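Local structure of cytochrome c (Hydrogenophilus thermoluteolus, 2D0S) at residues A[31-34]-A[35-38]; A[40-43]-A[44-47]; A[72-75]-A[76-79]. The protein carries a covalently bound heme c and probably serves as a small electron-transfer protein. All coordinates share one frame; numbering follows the deposited sequence.

Interaction 1 of 3, residues A[31-34]-A[35-38]; sequences KYTE and ADVP. With HEC (heme c), chain B.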
ATOM      1  N   LYS A  31      -0.771  -6.630   9.742  1.00 20.36           N
ATOM      2  CA  LYS A  31      -1.931  -7.352   9.364  1.00 18.96           C
ATOM      3  C   LYS A  31      -1.639  -8.467   8.344  1.00 21.55           C
ATOM      4  O   LYS A  31      -2.319  -9.469   8.324  1.00 19.12           O
ATOM      5  CB  LYS A  31      -2.978  -6.395   8.838  1.00 22.65           C
ATOM      6  CG  LYS A  31      -4.380  -6.960   8.841  1.00 28.05           C
ATOM      7  CD  LYS A  31      -5.412  -5.828   8.820  1.00 32.75           C
ATOM      8  CE  LYS A  31      -6.778  -6.299   8.268  1.00 36.76           C
ATOM      9  NZ  LYS A  31      -6.665  -7.122   6.979  1.00 37.55           N
ATOM     10  N   TYR A  32      -0.645  -8.274   7.474  1.00 20.61           N
ATOM     11  CA  TYR A  32      -0.424  -9.245   6.395  1.00 19.38           C
ATOM     12  C   TYR A  32       0.922  -9.897   6.488  1.00 20.19           C
ATOM     13  O   TYR A  32       1.813  -9.416   7.245  1.00 20.17           O
ATOM     14  CB  TYR A  32      -0.573  -8.577   5.044  1.00 16.88           C
ATOM     15  CG  TYR A  32      -1.906  -7.952   4.857  1.00 17.53           C
ATOM     16  CD1 TYR A  32      -3.016  -8.730   4.529  1.00 16.52           C
ATOM     17  CD2 TYR A  32      -2.090  -6.583   5.063  1.00 13.59           C
ATOM     18  CE1 TYR A  32      -4.267  -8.161   4.371  1.00 17.69           C
ATOM     19  CE2 TYR A  32      -3.342  -5.994   4.882  1.00 16.21           C
ATOM     20  CZ  TYR A  32      -4.420  -6.787   4.536  1.00 15.45           C
ATOM     21  OH  TYR A  32      -5.636  -6.210   4.309  1.00 17.53           O
ATOM     22  N   THR A  33       1.145 -10.870   5.592  1.00 15.31           N
ATOM     23  CA  THR A  33       2.498 -11.427   5.430  1.00 18.25           C
ATOM     24  C   THR A  33       2.834 -11.488   3.920  1.00 18.66           C
ATOM     25  O   THR A  33       1.982 -11.189   3.078  1.00 16.26           O
ATOM     26  CB  THR A  33       2.644 -12.814   5.974  1.00 16.91           C
ATOM     27  OG1 THR A  33       1.860 -13.683   5.161  1.00 23.15           O
ATOM     28  CG2 THR A  33       2.184 -12.898   7.441  1.00 16.19           C
ATOM     29  N   GLU A  34       4.027 -11.979   3.590  1.00 13.41           N
ATOM     30  CA  GLU A  34       4.390 -12.135   2.175  1.00 17.59           C
ATOM     31  C   GLU A  34       3.400 -13.075   1.444  1.00 16.11           C
ATOM     32  O   GLU A  34       3.356 -13.103   0.225  1.00 15.47           O
ATOM     33  CB  GLU A  34       5.811 -12.643   2.019  1.00 14.75           C
ATOM     34  CG  GLU A  34       6.080 -13.957   2.771  1.00 17.82           C
ATOM     35  CD  GLU A  34       6.619 -13.749   4.231  1.00 19.18           C
ATOM     36  OE1 GLU A  34       6.475 -12.643   4.804  1.00 19.45           O
ATOM     37  OE2 GLU A  34       7.183 -14.713   4.787  1.00 14.50           O
ATOM     38  N   ALA A  35       2.591 -13.803   2.202  1.00 13.90           N
ATOM     39  CA  ALA A  35       1.634 -14.720   1.599  1.00 15.83           C
ATOM     40  C   ALA A  35       0.630 -13.931   0.842  1.00 18.47           C
ATOM     41  O   ALA A  35      -0.017 -14.471  -0.060  1.00 18.83           O
ATOM     42  CB  ALA A  35       0.948 -15.577   2.634  1.00 14.23           C
ATOM     43  N   ASP A  36       0.396 -12.682   1.334  1.00 17.10           N
ATOM     44  CA  ASP A  36      -0.686 -11.836   0.793  1.00 16.24           C
ATOM     45  C   ASP A  36      -0.333 -10.868  -0.325  1.00 13.54           C
ATOM     46  O   ASP A  36      -1.103  -9.996  -0.630  1.00 10.21           O
ATOM     47  CB  ASP A  36      -1.280 -11.038   1.973  1.00 18.20           C
ATOM     48  CG  ASP A  36      -1.853 -11.929   3.047  1.00 18.15           C
ATOM     49  OD1 ASP A  36      -1.370 -11.849   4.196  1.00 15.44           O
ATOM     50  OD2 ASP A  36      -2.796 -12.701   2.733  1.00 21.57           O
ATOM     51  N   VAL A  37       0.880 -10.953  -0.844  1.00 12.39           N
ATOM     52  CA  VAL A  37       1.330  -9.982  -1.836  1.00 13.20           C
ATOM     53  C   VAL A  37       0.393  -9.854  -3.036  1.00 15.56           C
ATOM     54  O   VAL A  37       0.107  -8.734  -3.460  1.00 19.01           O
ATOM     55  CB  VAL A  37       2.777 -10.240  -2.314  1.00 10.71           C
ATOM     56  CG1 VAL A  37       3.095  -9.400  -3.633  1.00  7.46           C
ATOM     57  CG2 VAL A  37       3.775  -9.888  -1.205  1.00 14.31           C
ATOM     58  N   PRO A  38      -0.044 -10.999  -3.638  1.00 18.88           N
ATOM     59  CA  PRO A  38      -0.875 -10.862  -4.876  1.00 19.03           C
ATOM     60  C   PRO A  38      -2.132 -10.112  -4.604  1.00 19.42           C
ATOM     61  O   PRO A  38      -2.598  -9.374  -5.472  1.00 22.52           O
ATOM     62  CB  PRO A  38      -1.236 -12.331  -5.248  1.00 21.55           C
ATOM     63  CG  PRO A  38      -0.175 -13.188  -4.569  1.00 22.01           C
ATOM     64  CD  PRO A  38       0.270 -12.415  -3.316  1.00 20.02           C
TER
HETATM   65 FE   HEC B  80      -3.225   3.098  -0.163  1.00 11.91          FE
HETATM   66  CHA HEC B  80      -5.081   0.955   1.776  1.00 11.86           C
HETATM   67  CHB HEC B  80      -0.741   0.828  -0.428  1.00 10.74           C
HETATM   68  CHC HEC B  80      -1.747   5.080  -2.521  1.00 11.06           C
HETATM   69  CHD HEC B  80      -5.469   5.644   0.560  1.00 12.82           C
HETATM   70  NA  HEC B  80      -2.949   1.296   0.534  1.00 11.97           N
HETATM   71  C1A HEC B  80      -3.837   0.555   1.336  1.00 12.05           C
HETATM   72  C2A HEC B  80      -3.244  -0.734   1.608  1.00 10.27           C
HETATM   73  C3A HEC B  80      -2.019  -0.766   1.041  1.00 11.62           C
HETATM   74  C4A HEC B  80      -1.823   0.501   0.335  1.00 12.45           C
HETATM   75  CMA HEC B  80      -1.005  -1.953   1.056  1.00  5.99           C
HETATM   76  CAA HEC B  80      -3.904  -1.845   2.479  1.00 12.02           C
HETATM   77  CBA HEC B  80      -4.861  -2.612   1.567  1.00 12.50           C
HETATM   78  CGA HEC B  80      -5.789  -3.502   2.348  1.00 15.39           C
HETATM   79  O1A HEC B  80      -5.520  -3.786   3.536  1.00 17.20           O
HETATM   80  O2A HEC B  80      -6.782  -3.958   1.756  1.00 15.03           O
HETATM   81  NB  HEC B  80      -1.578   2.987  -1.287  1.00 11.04           N
HETATM   82  C1B HEC B  80      -0.680   1.940  -1.256  1.00 12.09           C
HETATM   83  C2B HEC B  80       0.290   2.152  -2.296  1.00 11.88           C
HETATM   84  C3B HEC B  80       0.033   3.344  -2.865  1.00 10.44           C
HETATM   85  C4B HEC B  80      -1.180   3.858  -2.264  1.00 10.56           C
HETATM   86  CMB HEC B  80       1.503   1.222  -2.506  1.00  9.61           C
HETATM   87  CAB HEC B  80       0.844   4.101  -3.972  1.00 10.57           C
HETATM   88  CBB HEC B  80       1.028   3.236  -5.240  1.00  9.24           C
HETATM   89  NC  HEC B  80      -3.537   4.973  -0.814  1.00 11.79           N
HETATM   90  C1C HEC B  80      -2.791   5.623  -1.806  1.00 13.12           C
HETATM   91  C2C HEC B  80      -3.250   6.987  -1.923  1.00 12.90           C
HETATM   92  C3C HEC B  80      -4.414   7.073  -1.208  1.00 13.01           C
HETATM   93  C4C HEC B  80      -4.513   5.862  -0.415  1.00 13.55           C
HETATM   94  CMC HEC B  80      -2.798   7.886  -3.095  1.00 13.11           C
HETATM   95  CAC HEC B  80      -5.366   8.299  -0.924  1.00 12.03           C
HETATM   96  CBC HEC B  80      -5.573   9.331  -2.039  1.00 13.32           C
HETATM   97  ND  HEC B  80      -5.069   3.269   0.987  1.00 14.91           N
HETATM   98  C1D HEC B  80      -5.826   4.423   1.086  1.00 15.43           C
HETATM   99  C2D HEC B  80      -6.977   4.157   1.914  1.00 15.98           C
HETATM  100  C3D HEC B  80      -6.826   2.710   2.315  1.00 14.91           C
HETATM  101  C4D HEC B  80      -5.610   2.241   1.698  1.00 14.62           C
HETATM  102  CMD HEC B  80      -8.093   5.150   2.276  1.00 12.15           C
HETATM  103  CAD HEC B  80      -7.789   1.855   3.126  1.00 13.66           C
HETATM  104  CBD HEC B  80      -8.642   1.099   2.125  1.00 16.42           C
HETATM  105  CGD HEC B  80      -9.596   0.222   2.920  1.00 17.14           C
HETATM  106  O1D HEC B  80     -10.060   0.709   3.976  1.00 16.12           O
HETATM  107  O2D HEC B  80      -9.880  -0.951   2.498  1.00 17.67           O
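T33 and D36 grip each other twice across the turn that leads into helix 37-46. The backbone N of T33 gives its hydrogen to D36 OD1 at 3.0 Å, nearly straight at 169°, on the carboxylate oxygen's anti lone pair. In return, D36 N bonds to T33 O at 2.8 Å from above the carbonyl plane. Aspartate suits the place because a short acid can fold back onto the amide three residues earlier. D36 CG lies anti to its own carbonyl carbon (chi1 -60°), which turns the carboxylate back toward the Y32-T33 peptide. There OD1 also lies in the plane of the Y32 ring at its edge, 3.5 Å from CD1, while the carboxylate plane stands steeply to the ring. At the far end of the ring, Y32 OH donates to the heme propionate oxygen O1A at 2.5 Å. Further out, K31 CG lies above one face of the ring, toward its rim, and K31 NZ comes to Y32 OH at 3.0 Å in a weak bond; V51 also touches Y32. Tyrosine suits the place because its long, flat side chain spans from the turn to the propionate. The weak bond from K31 NZ fits the direction of the hydroxyl's own bond, since it uses the oxygen as acceptor, and the nearby positive charge probably steadies the anionic propionate.

Interaction 2 of 3, residues A[40-43]-A[44-47]; sequences LVEK and VKKG. With HEC (heme c), chain B.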
ATOM      1  N   LEU A  40      -2.786  -7.804  -2.146  1.00 14.28           N
ATOM      2  CA  LEU A  40      -2.540  -6.381  -1.912  1.00 13.39           C
ATOM      3  C   LEU A  40      -2.281  -5.618  -3.196  1.00 15.49           C
ATOM      4  O   LEU A  40      -2.684  -4.453  -3.331  1.00 18.55           O
ATOM      5  CB  LEU A  40      -1.361  -6.185  -0.931  1.00 12.63           C
ATOM      6  CG  LEU A  40      -1.680  -6.721   0.437  1.00 11.54           C
ATOM      7  CD1 LEU A  40      -0.460  -6.635   1.347  1.00 15.07           C
ATOM      8  CD2 LEU A  40      -2.814  -5.920   0.994  1.00 14.79           C
ATOM      9  N   VAL A  41      -1.495  -6.223  -4.084  1.00 14.03           N
ATOM     10  CA  VAL A  41      -1.216  -5.636  -5.354  1.00 15.65           C
ATOM     11  C   VAL A  41      -2.503  -5.328  -6.138  1.00 17.92           C
ATOM     12  O   VAL A  41      -2.626  -4.246  -6.692  1.00 19.22           O
ATOM     13  CB  VAL A  41      -0.241  -6.544  -6.208  1.00 17.51           C
ATOM     14  CG1 VAL A  41      -0.224  -6.094  -7.701  1.00 16.12           C
ATOM     15  CG2 VAL A  41       1.171  -6.500  -5.620  1.00 13.53           C
ATOM     16  N   GLU A  42      -3.457  -6.263  -6.174  1.00 18.01           N
ATOM     17  CA  GLU A  42      -4.768  -6.013  -6.828  1.00 23.62           C
ATOM     18  C   GLU A  42      -5.536  -4.843  -6.168  1.00 20.67           C
ATOM     19  O   GLU A  42      -6.148  -4.017  -6.851  1.00 16.70           O
ATOM     20  CB  GLU A  42      -5.654  -7.281  -6.839  1.00 28.84           C
ATOM     21  CG  GLU A  42      -6.005  -7.803  -8.243  1.00 41.60           C
ATOM     22  CD  GLU A  42      -4.757  -7.880  -9.194  1.00 49.08           C
ATOM     23  OE1 GLU A  42      -3.797  -8.664  -8.911  1.00 52.34           O
ATOM     24  OE2 GLU A  42      -4.729  -7.130 -10.207  1.00 51.50           O
ATOM     25  N   LYS A  43      -5.495  -4.794  -4.840  1.00 17.00           N
ATOM     26  CA  LYS A  43      -6.130  -3.720  -4.070  1.00 14.99           C
ATOM     27  C   LYS A  43      -5.556  -2.307  -4.438  1.00 13.99           C
ATOM     28  O   LYS A  43      -6.280  -1.334  -4.537  1.00 14.68           O
ATOM     29  CB  LYS A  43      -5.977  -4.018  -2.559  1.00 15.80           C
ATOM     30  CG  LYS A  43      -6.565  -2.960  -1.624  1.00 22.68           C
ATOM     31  CD  LYS A  43      -8.063  -2.714  -1.893  1.00 23.04           C
ATOM     32  CE  LYS A  43      -8.648  -1.742  -0.864  1.00 21.41           C
ATOM     33  NZ  LYS A  43      -8.901  -2.413   0.493  1.00 21.45           N
ATOM     34  N   VAL A  44      -4.257  -2.203  -4.604  1.00 15.26           N
ATOM     35  CA  VAL A  44      -3.646  -0.929  -4.920  1.00 12.51           C
ATOM     36  C   VAL A  44      -4.071  -0.569  -6.351  1.00 18.46           C
ATOM     37  O   VAL A  44      -4.510   0.567  -6.621  1.00 19.64           O
ATOM     38  CB  VAL A  44      -2.119  -0.998  -4.814  1.00 11.65           C
ATOM     39  CG1 VAL A  44      -1.486   0.338  -5.241  1.00  9.09           C
ATOM     40  CG2 VAL A  44      -1.690  -1.420  -3.368  1.00  6.47           C
ATOM     41  N   LYS A  45      -3.967  -1.548  -7.252  1.00 16.77           N
ATOM     42  CA  LYS A  45      -4.313  -1.374  -8.635  1.00 20.83           C
ATOM     43  C   LYS A  45      -5.792  -0.952  -8.844  1.00 21.98           C
ATOM     44  O   LYS A  45      -6.057   0.092  -9.442  1.00 21.78           O
ATOM     45  CB  LYS A  45      -4.004  -2.668  -9.400  1.00 23.67           C
ATOM     46  CG  LYS A  45      -4.158  -2.556 -10.904  1.00 32.33           C
ATOM     47  CD  LYS A  45      -4.524  -3.922 -11.563  1.00 36.13           C
ATOM     48  CE  LYS A  45      -3.334  -4.870 -11.581  1.00 38.94           C
ATOM     49  NZ  LYS A  45      -3.599  -6.050 -12.474  1.00 38.37           N
ATOM     50  N   LYS A  46      -6.730  -1.794  -8.360  1.00 21.59           N
ATOM     51  CA  LYS A  46      -8.168  -1.541  -8.522  1.00 24.28           C
ATOM     52  C   LYS A  46      -8.782  -0.562  -7.567  1.00 23.52           C
ATOM     53  O   LYS A  46      -9.866  -0.046  -7.822  1.00 24.13           O
ATOM     54  CB  LYS A  46      -8.933  -2.864  -8.452  1.00 30.42           C
ATOM     55  CG  LYS A  46      -9.241  -3.458  -9.812  1.00 37.68           C
ATOM     56  CD  LYS A  46      -9.288  -4.994  -9.767  1.00 43.20           C
ATOM     57  CE  LYS A  46      -8.961  -5.592 -11.151  1.00 48.75           C
ATOM     58  NZ  LYS A  46      -8.579  -7.064 -11.093  1.00 53.58           N
ATOM     59  N   GLY A  47      -8.078  -0.283  -6.469  1.00 22.57           N
ATOM     60  CA  GLY A  47      -8.557   0.639  -5.457  1.00 20.30           C
ATOM     61  C   GLY A  47      -9.589  -0.063  -4.594  1.00 22.91           C
ATOM     62  O   GLY A  47      -9.888  -1.222  -4.813  1.00 23.15           O
TER
HETATM   63 FE   HEC B  80      -3.225   3.098  -0.163  1.00 11.91          FE
HETATM   64  CHA HEC B  80      -5.081   0.955   1.776  1.00 11.86           C
HETATM   65  CHB HEC B  80      -0.741   0.828  -0.428  1.00 10.74           C
HETATM   66  CHC HEC B  80      -1.747   5.080  -2.521  1.00 11.06           C
HETATM   67  CHD HEC B  80      -5.469   5.644   0.560  1.00 12.82           C
HETATM   68  NA  HEC B  80      -2.949   1.296   0.534  1.00 11.97           N
HETATM   69  C1A HEC B  80      -3.837   0.555   1.336  1.00 12.05           C
HETATM   70  C2A HEC B  80      -3.244  -0.734   1.608  1.00 10.27           C
HETATM   71  C3A HEC B  80      -2.019  -0.766   1.041  1.00 11.62           C
HETATM   72  C4A HEC B  80      -1.823   0.501   0.335  1.00 12.45           C
HETATM   73  CMA HEC B  80      -1.005  -1.953   1.056  1.00  5.99           C
HETATM   74  CAA HEC B  80      -3.904  -1.845   2.479  1.00 12.02           C
HETATM   75  CBA HEC B  80      -4.861  -2.612   1.567  1.00 12.50           C
HETATM   76  CGA HEC B  80      -5.789  -3.502   2.348  1.00 15.39           C
HETATM   77  O1A HEC B  80      -5.520  -3.786   3.536  1.00 17.20           O
HETATM   78  O2A HEC B  80      -6.782  -3.958   1.756  1.00 15.03           O
HETATM   79  NB  HEC B  80      -1.578   2.987  -1.287  1.00 11.04           N
HETATM   80  C1B HEC B  80      -0.680   1.940  -1.256  1.00 12.09           C
HETATM   81  C2B HEC B  80       0.290   2.152  -2.296  1.00 11.88           C
HETATM   82  C3B HEC B  80       0.033   3.344  -2.865  1.00 10.44           C
HETATM   83  C4B HEC B  80      -1.180   3.858  -2.264  1.00 10.56           C
HETATM   84  CMB HEC B  80       1.503   1.222  -2.506  1.00  9.61           C
HETATM   85  CAB HEC B  80       0.844   4.101  -3.972  1.00 10.57           C
HETATM   86  CBB HEC B  80       1.028   3.236  -5.240  1.00  9.24           C
HETATM   87  NC  HEC B  80      -3.537   4.973  -0.814  1.00 11.79           N
HETATM   88  C1C HEC B  80      -2.791   5.623  -1.806  1.00 13.12           C
HETATM   89  C2C HEC B  80      -3.250   6.987  -1.923  1.00 12.90           C
HETATM   90  C3C HEC B  80      -4.414   7.073  -1.208  1.00 13.01           C
HETATM   91  C4C HEC B  80      -4.513   5.862  -0.415  1.00 13.55           C
HETATM   92  CMC HEC B  80      -2.798   7.886  -3.095  1.00 13.11           C
HETATM   93  CAC HEC B  80      -5.366   8.299  -0.924  1.00 12.03           C
HETATM   94  CBC HEC B  80      -5.573   9.331  -2.039  1.00 13.32           C
HETATM   95  ND  HEC B  80      -5.069   3.269   0.987  1.00 14.91           N
HETATM   96  C1D HEC B  80      -5.826   4.423   1.086  1.00 15.43           C
HETATM   97  C2D HEC B  80      -6.977   4.157   1.914  1.00 15.98           C
HETATM   98  C3D HEC B  80      -6.826   2.710   2.315  1.00 14.91           C
HETATM   99  C4D HEC B  80      -5.610   2.241   1.698  1.00 14.62           C
HETATM  100  CMD HEC B  80      -8.093   5.150   2.276  1.00 12.15           C
HETATM  101  CAD HEC B  80      -7.789   1.855   3.126  1.00 13.66           C
HETATM  102  CBD HEC B  80      -8.642   1.099   2.125  1.00 16.42           C
HETATM  103  CGD HEC B  80      -9.596   0.222   2.920  1.00 17.14           C
HETATM  104  O1D HEC B  80     -10.060   0.709   3.976  1.00 16.12           O
HETATM  105  O2D HEC B  80      -9.880  -0.951   2.498  1.00 17.67           O
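E42 and K45 meet through bent chains that lie side by side. E42 leaves the backbone at an unusual, nearly eclipsed chi1 of -118° and then folds at chi2, while K45 starts with CG anti to its backbone N (chi1 -173°) and bends at chi3. These turns bring K45 NZ to E42 OE2 at 2.8 Å, a hydrogen-bonded salt bridge, and K45 NZ is gripped a second time by E65. K46 NZ forms a long ionic contact with the same OE2 at 4.0 Å, making a three-residue charge network. On the heme side, K43, CG anti to its backbone N, bends at chi2 and again at chi4, and its NZ donates hydrogen bonds to heme O2A (2.9 Å) and heme O2D (2.7 Å). Lysine suits the place, its long chain carrying one amine to both propionates. V44 lays compact methyls near the porphyrin, CG2 being 3.8 Å from heme CHB. The helical bond from K46 N to E42 O is short at 2.7 Å; G47, whose positive phi suits glycine, ends the run with a weak bond from its N to K43 O. Helix 37-46 packs against the heme on one side and against helix 65-75 on another, where V41 meets E65 and E69, and V44 meets I68.

Interaction 3 of 3, residues A[72-75]-A[76-79]; sequences VRWV and LTLK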
ATOM      1  N   VAL A  72       4.892  -2.982  -2.395  1.00 13.99           N
ATOM      2  CA  VAL A  72       4.184  -3.821  -1.469  1.00 12.98           C
ATOM      3  C   VAL A  72       5.106  -4.792  -0.716  1.00 15.79           C
ATOM      4  O   VAL A  72       5.016  -4.929   0.517  1.00 17.81           O
ATOM      5  CB  VAL A  72       3.000  -4.544  -2.122  1.00 13.62           C
ATOM      6  CG1 VAL A  72       2.567  -5.712  -1.261  1.00 13.57           C
ATOM      7  CG2 VAL A  72       1.782  -3.539  -2.334  1.00 11.66           C
ATOM      8  N   ARG A  73       6.071  -5.384  -1.409  1.00 17.62           N
ATOM      9  CA  ARG A  73       6.983  -6.301  -0.707  1.00 16.53           C
ATOM     10  C   ARG A  73       7.832  -5.536   0.296  1.00 16.65           C
ATOM     11  O   ARG A  73       8.139  -6.041   1.362  1.00 18.91           O
ATOM     12  CB  ARG A  73       7.835  -7.114  -1.691  1.00 16.61           C
ATOM     13  CG  ARG A  73       7.022  -8.091  -2.500  1.00 16.23           C
ATOM     14  CD  ARG A  73       7.924  -9.076  -3.358  1.00 16.97           C
ATOM     15  NE  ARG A  73       7.102  -9.949  -4.199  1.00 18.89           N
ATOM     16  CZ  ARG A  73       6.568 -11.104  -3.788  1.00 19.81           C
ATOM     17  NH1 ARG A  73       6.824 -11.550  -2.581  1.00 17.91           N
ATOM     18  NH2 ARG A  73       5.821 -11.839  -4.612  1.00 23.48           N
ATOM     19  N   TRP A  74       8.145  -4.278  -0.016  1.00 16.06           N
ATOM     20  CA  TRP A  74       8.902  -3.447   0.903  1.00 16.04           C
ATOM     21  C   TRP A  74       8.065  -3.057   2.156  1.00 15.32           C
ATOM     22  O   TRP A  74       8.527  -3.198   3.268  1.00 16.66           O
ATOM     23  CB  TRP A  74       9.457  -2.211   0.192  1.00 17.13           C
ATOM     24  CG  TRP A  74       9.907  -1.172   1.136  1.00 16.11           C
ATOM     25  CD1 TRP A  74      11.009  -1.216   1.934  1.00 15.78           C
ATOM     26  CD2 TRP A  74       9.187   0.025   1.509  1.00 17.26           C
ATOM     27  NE1 TRP A  74      11.066  -0.095   2.723  1.00 16.85           N
ATOM     28  CE2 TRP A  74       9.949   0.678   2.487  1.00 17.38           C
ATOM     29  CE3 TRP A  74       7.972   0.588   1.112  1.00 14.94           C
ATOM     30  CZ2 TRP A  74       9.527   1.846   3.090  1.00 18.20           C
ATOM     31  CZ3 TRP A  74       7.568   1.739   1.674  1.00 17.03           C
ATOM     32  CH2 TRP A  74       8.352   2.393   2.640  1.00 18.42           C
ATOM     33  N   VAL A  75       6.853  -2.533   1.951  1.00 14.25           N
ATOM     34  CA  VAL A  75       5.918  -2.305   3.054  1.00 12.04           C
ATOM     35  C   VAL A  75       5.920  -3.469   4.041  1.00 14.29           C
ATOM     36  O   VAL A  75       5.957  -3.264   5.274  1.00 17.62           O
ATOM     37  CB  VAL A  75       4.494  -2.071   2.540  1.00 10.78           C
ATOM     38  CG1 VAL A  75       3.457  -2.160   3.704  1.00  9.88           C
ATOM     39  CG2 VAL A  75       4.414  -0.710   1.878  1.00  9.42           C
ATOM     40  N   LEU A  76       5.927  -4.698   3.534  1.00 16.98           N
ATOM     41  CA  LEU A  76       5.722  -5.831   4.426  1.00 18.89           C
ATOM     42  C   LEU A  76       6.939  -6.154   5.300  1.00 19.59           C
ATOM     43  O   LEU A  76       6.842  -6.934   6.253  1.00 19.51           O
ATOM     44  CB  LEU A  76       5.255  -7.073   3.682  1.00 17.39           C
ATOM     45  CG  LEU A  76       3.907  -7.092   2.989  1.00 20.70           C
ATOM     46  CD1 LEU A  76       3.768  -8.379   2.205  1.00 18.13           C
ATOM     47  CD2 LEU A  76       2.739  -6.908   3.936  1.00 19.16           C
ATOM     48  N   THR A  77       8.087  -5.595   4.960  1.00 21.42           N
ATOM     49  CA  THR A  77       9.298  -5.806   5.767  1.00 21.50           C
ATOM     50  C   THR A  77       9.440  -4.819   6.941  1.00 21.89           C
ATOM     51  O   THR A  77      10.348  -4.962   7.739  1.00 24.96           O
ATOM     52  CB  THR A  77      10.583  -5.710   4.898  1.00 22.32           C
ATOM     53  OG1 THR A  77      10.776  -4.346   4.499  1.00 24.35           O
ATOM     54  CG2 THR A  77      10.465  -6.583   3.664  1.00 19.30           C
ATOM     55  N   LEU A  78       8.573  -3.803   7.022  1.00 22.12           N
ATOM     56  CA  LEU A  78       8.637  -2.795   8.112  1.00 25.49           C
ATOM     57  C   LEU A  78       8.079  -3.353   9.377  1.00 31.54           C
ATOM     58  O   LEU A  78       6.929  -3.120   9.693  1.00 34.07           O
ATOM     59  CB  LEU A  78       7.861  -1.528   7.752  1.00 21.29           C
ATOM     60  CG  LEU A  78       8.212  -1.012   6.362  1.00 25.18           C
ATOM     61  CD1 LEU A  78       7.322   0.116   5.931  1.00 22.30           C
ATOM     62  CD2 LEU A  78       9.723  -0.624   6.320  1.00 25.58           C
ATOM     63  N   LYS A  79       8.897  -4.081  10.115  1.00 40.49           N
ATOM     64  CA  LYS A  79       8.538  -4.484  11.479  1.00 50.05           C
ATOM     65  C   LYS A  79       9.421  -3.784  12.525  1.00 54.49           C
ATOM     66  O   LYS A  79      10.233  -2.896  12.185  1.00 54.48           O
ATOM     67  CB  LYS A  79       8.596  -6.007  11.630  1.00 51.91           C
ATOM     68  CG  LYS A  79       7.311  -6.710  11.143  1.00 56.03           C
ATOM     69  CD  LYS A  79       7.605  -7.729  10.014  1.00 60.86           C
ATOM     70  CE  LYS A  79       9.001  -8.424  10.197  1.00 64.62           C
ATOM     71  NZ  LYS A  79       9.074  -9.817   9.586  1.00 65.42           N
ATOM     72  OXT LYS A  79       9.307  -4.056  13.734  1.00 57.85           O
TER
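W74, T77 and L78 meet where helix 65-75, the C-terminal helix of this cytochrome c fold, runs out into a type I beta turn from V75 to L78. Among the backbone bonds, L76 N still reaches V72 O at 3.2 Å in the helical pattern, with a weaker bond to R73 O. The next amides shorten their span by one residue: T77 N bonds to W74 O at 3.0 Å, and L78 N closes the turn on V75 O. L78 is then the centre of an inverse gamma turn, in which K79 N returns to T77 O.

The polar side-chain contact belongs to T77. Its OG1 sits between the backbone N and the carbonyl carbon (chi1 70°), a position from which the hydroxyl folds back to donate to W74 O at 2.8 Å. It approaches in the carbonyl plane on a lone pair, whereas T77 N comes from well above that plane, and so one oxygen takes two bonds from a single residue. A threonine fits because its beta-branch carries both a donor and a methyl; the methyl, CG2, lies near R73 O. R73 itself turns to E69 in a salt bridge.

The apolar contacts lie on the indole. L78 sets CD1 over the six-membered ring and CD2 near NE1 and CE2, CD2 being 3.9 Å from W74 NE1. Leucine's forked end suits a broad ring, and the same indole also touches E2 and A5 of helix 2-7, the pairing of terminal helices characteristic of c-type cytochromes. L76 and V75 are turned elsewhere, to helices 37-46 and 25-31 respectively. L78 CD1 makes a CH-pi contact over one face of W74, 4.2 Å from the centroid of the six-membered ring and 20° off its normal.

How the interactions relate
Interactions 1 and 2 serve the same heme propionate from successive parts of the chain: Y32 takes O1A and K43 takes O2A, with K43 also holding the second propionate. Their centres are 13 Å apart, and Y32 CE2 packs on L40 CD2 at 3.9 Å. Interaction 3 makes no polar contact with the heme; the side chain of V72 is about 5 Å from the bound heme c (HEC). L76 joins interaction 3 to both others, since its CD1 lies 3.7 Å from V37 CG2 and its CD2 lies 4.1 Å from L40 CD1. L40 CB also meets V72 CG1 at 4.0 Å, so that helices 37-46 and 65-75 pack together beside the heme.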